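Local coordinates for group 1 truncated hemoglobin (Tetrahymena pyriformis, PDB 3AQ9), which binds one heme per subunit and, judging from its family, probably binds and carries oxygen, at residues A92-L97 with A102-A107. The protein carries 1 engineered substitution. Numbering follows the deposited sequence.
Sequences ATLKEL and AVINEA
I104 reaches across to L94 and K95 in the helical hairpin that joins the last long helices of this 2/2 globin fold, helix 80-96 and helix 101-112. The closest side-chain pair is L94 CB and I104 CG1, 3.7 Å apart. Beyond CG1, the methyl CD1 of I104 lies against the backbone of the facing helix, 3.7 Å from K95 N. K95 CD is 4.0 Å from the same methyl, where the exposed lysine side chain crosses the isoleucine at about a right angle. One turn after I104, A107 CB meets L94 CD1 at 4.3 Å. These side chains meet through carbon atoms, which marks the contact as apolar packing, and no hydrogen bond crosses it. The short helical segments run roughly antiparallel, with 150° between their N-to-C directions and axes 10.0 Å apart at closest approach. V99, in the connecting turn, touches both L94 and I104. T93 packs on helix 13-28, while A107, besides meeting L94, also touches I7 of helix 7-11; these contacts join the hairpin to the N-terminal helices. The reach of I104 follows from its torsions: CG1 stands anti to the carbonyl carbon (chi1 -67°), and an extended chi2 of 168° carries CD1 to 3.9 Å from K95 CA.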
ATOM      1  N   ALA A  92      -3.527   9.969   0.535  1.00 29.73           N
ATOM      2  CA  ALA A  92      -4.228  10.784   1.591  1.00 30.84           C
ATOM      3  C   ALA A  92      -3.547  10.493   2.983  1.00 31.22           C
ATOM      4  O   ALA A  92      -3.386  11.399   3.811  1.00 33.77           O
ATOM      5  CB  ALA A  92      -5.639  10.483   1.615  1.00 31.61           C
ATOM      6  N   THR A  93      -3.160   9.214   3.164  1.00 29.92           N
ATOM      7  CA  THR A  93      -2.490   8.801   4.430  1.00 29.52           C
ATOM      8  C   THR A  93      -1.161   9.555   4.588  1.00 32.59           C
ATOM      9  O   THR A  93      -0.834  10.120   5.647  1.00 31.53           O
ATOM     10  CB  THR A  93      -2.222   7.270   4.397  1.00 30.65           C
ATOM     11  OG1 THR A  93      -3.526   6.627   4.415  1.00 30.05           O
ATOM     12  CG2 THR A  93      -1.425   6.820   5.636  1.00 28.37           C
ATOM     13  N   LEU A  94      -0.348   9.466   3.531  1.00 30.17           N
ATOM     14  CA  LEU A  94       0.964  10.136   3.606  1.00 30.91           C
ATOM     15  C   LEU A  94       0.805  11.651   3.776  1.00 33.71           C
ATOM     16  O   LEU A  94       1.590  12.264   4.497  1.00 34.32           O
ATOM     17  CB  LEU A  94       1.754   9.784   2.310  1.00 28.01           C
ATOM     18  CG  LEU A  94       2.135   8.284   2.137  1.00 31.04           C
ATOM     19  CD1 LEU A  94       2.963   8.069   0.928  1.00 30.84           C
ATOM     20  CD2 LEU A  94       2.935   7.704   3.337  1.00 30.42           C
ATOM     21  N   LYS A  95      -0.229  12.253   3.125  1.00 32.92           N
ATOM     22  CA  LYS A  95      -0.439  13.724   3.248  1.00 36.48           C
ATOM     23  C   LYS A  95      -0.723  13.991   4.719  1.00 38.62           C
ATOM     24  O   LYS A  95      -0.218  14.983   5.343  1.00 39.84           O
ATOM     25  CB  LYS A  95      -1.729  14.131   2.450  1.00 38.03           C
ATOM     26  CG  LYS A  95      -1.908  15.684   2.291  1.00 46.78           C
ATOM     27  CD  LYS A  95      -0.588  16.154   1.473  1.00 60.18           C
ATOM     28  CE  LYS A  95      -0.143  17.670   1.491  1.00 68.17           C
ATOM     29  NZ  LYS A  95      -1.279  18.445   0.864  1.00 73.15           N
ATOM     30  N   GLU A  96      -1.625  13.178   5.266  1.00 37.03           N
ATOM     31  CA  GLU A  96      -2.126  13.418   6.689  1.00 39.45           C
ATOM     32  C   GLU A  96      -0.975  13.260   7.649  1.00 38.70           C
ATOM     33  O   GLU A  96      -0.918  13.928   8.740  1.00 42.09           O
ATOM     34  CB  GLU A  96      -3.344  12.516   6.968  1.00 37.35           C
ATOM     35  CG  GLU A  96      -4.013  12.625   8.392  1.00 50.76           C
ATOM     36  CD  GLU A  96      -5.304  11.752   8.469  1.00 54.97           C
ATOM     37  OE1 GLU A  96      -5.618  11.249   7.423  1.00 45.19           O
ATOM     38  OE2 GLU A  96      -5.984  11.655   9.547  1.00 57.47           O
ATOM     39  N   LEU A  97      -0.010  12.419   7.326  1.00 35.96           N
ATOM     40  CA  LEU A  97       1.220  12.244   8.077  1.00 37.89           C
ATOM     41  C   LEU A  97       2.259  13.365   7.855  1.00 41.27           C
ATOM     42  O   LEU A  97       3.281  13.383   8.521  1.00 43.55           O
ATOM     43  CB  LEU A  97       1.901  10.885   7.863  1.00 35.80           C
ATOM     44  CG  LEU A  97       0.924   9.787   8.332  1.00 37.15           C
ATOM     45  CD1 LEU A  97       1.604   8.446   7.940  1.00 40.50           C
ATOM     46  CD2 LEU A  97       0.754   9.894   9.908  1.00 40.87           C
ATOM     47  N   ALA A 102       5.698  16.120  -3.298  1.00 44.71           N
ATOM     48  CA  ALA A 102       6.751  15.588  -4.220  1.00 42.92           C
ATOM     49  C   ALA A 102       7.116  14.168  -3.839  1.00 40.51           C
ATOM     50  O   ALA A 102       7.241  13.284  -4.728  1.00 39.39           O
ATOM     51  CB  ALA A 102       8.003  16.464  -4.272  1.00 44.74           C
ATOM     52  N   VAL A 103       7.226  13.898  -2.520  1.00 37.33           N
ATOM     53  CA  VAL A 103       7.593  12.567  -2.065  1.00 35.36           C
ATOM     54  C   VAL A 103       6.416  11.607  -2.230  1.00 32.77           C
ATOM     55  O   VAL A 103       6.581  10.430  -2.625  1.00 33.02           O
ATOM     56  CB  VAL A 103       8.139  12.629  -0.583  1.00 36.12           C
ATOM     57  CG1 VAL A 103       8.274  11.181  -0.009  1.00 35.10           C
ATOM     58  CG2 VAL A 103       9.494  13.431  -0.663  1.00 38.77           C
ATOM     59  N   ILE A 104       5.197  12.093  -1.978  1.00 32.85           N
ATOM     60  CA  ILE A 104       4.063  11.227  -2.193  1.00 31.49           C
ATOM     61  C   ILE A 104       4.049  10.799  -3.659  1.00 31.07           C
ATOM     62  O   ILE A 104       3.771   9.638  -3.983  1.00 32.28           O
ATOM     63  CB  ILE A 104       2.745  11.930  -1.874  1.00 30.67           C
ATOM     64  CG1 ILE A 104       2.695  12.201  -0.311  1.00 32.42           C
ATOM     65  CG2 ILE A 104       1.549  11.026  -2.271  1.00 31.10           C
ATOM     66  CD1 ILE A 104       1.561  13.133  -0.017  1.00 38.91           C
ATOM     67  N   ASN A 105       4.365  11.723  -4.546  1.00 32.92           N
ATOM     68  CA  ASN A 105       4.294  11.344  -5.997  1.00 35.77           C
ATOM     69  C   ASN A 105       5.364  10.323  -6.359  1.00 34.50           C
ATOM     70  O   ASN A 105       5.105   9.415  -7.160  1.00 32.66           O
ATOM     71  CB  ASN A 105       4.467  12.604  -6.860  1.00 38.44           C
ATOM     72  CG  ASN A 105       3.236  13.543  -6.759  1.00 45.50           C
ATOM     73  OD1 ASN A 105       2.106  13.095  -6.355  1.00 51.99           O
ATOM     74  ND2 ASN A 105       3.429  14.851  -7.126  1.00 56.27           N
ATOM     75  N   GLU A 106       6.566  10.475  -5.782  1.00 33.55           N
ATOM     76  CA  GLU A 106       7.631   9.483  -6.030  1.00 34.01           C
ATOM     77  C   GLU A 106       7.165   8.094  -5.560  1.00 33.58           C
ATOM     78  O   GLU A 106       7.355   7.091  -6.242  1.00 31.20           O
ATOM     79  CB  GLU A 106       8.949   9.865  -5.333  1.00 36.22           C
ATOM     80  CG  GLU A 106       9.769  10.994  -6.054  1.00 47.08           C
ATOM     81  CD  GLU A 106       9.919  10.708  -7.634  1.00 63.93           C
ATOM     82  OE1 GLU A 106       9.342  11.555  -8.413  1.00 73.11           O
ATOM     83  OE2 GLU A 106      10.560   9.682  -8.150  1.00 55.36           O
ATOM     84  N   ALA A 107       6.523   8.049  -4.387  1.00 32.28           N
ATOM     85  CA  ALA A 107       6.120   6.788  -3.852  1.00 28.92           C
ATOM     86  C   ALA A 107       5.008   6.187  -4.733  1.00 28.86           C
ATOM     87  O   ALA A 107       5.040   4.973  -5.077  1.00 28.92           O
ATOM     88  CB  ALA A 107       5.537   6.949  -2.388  1.00 28.80           C
TER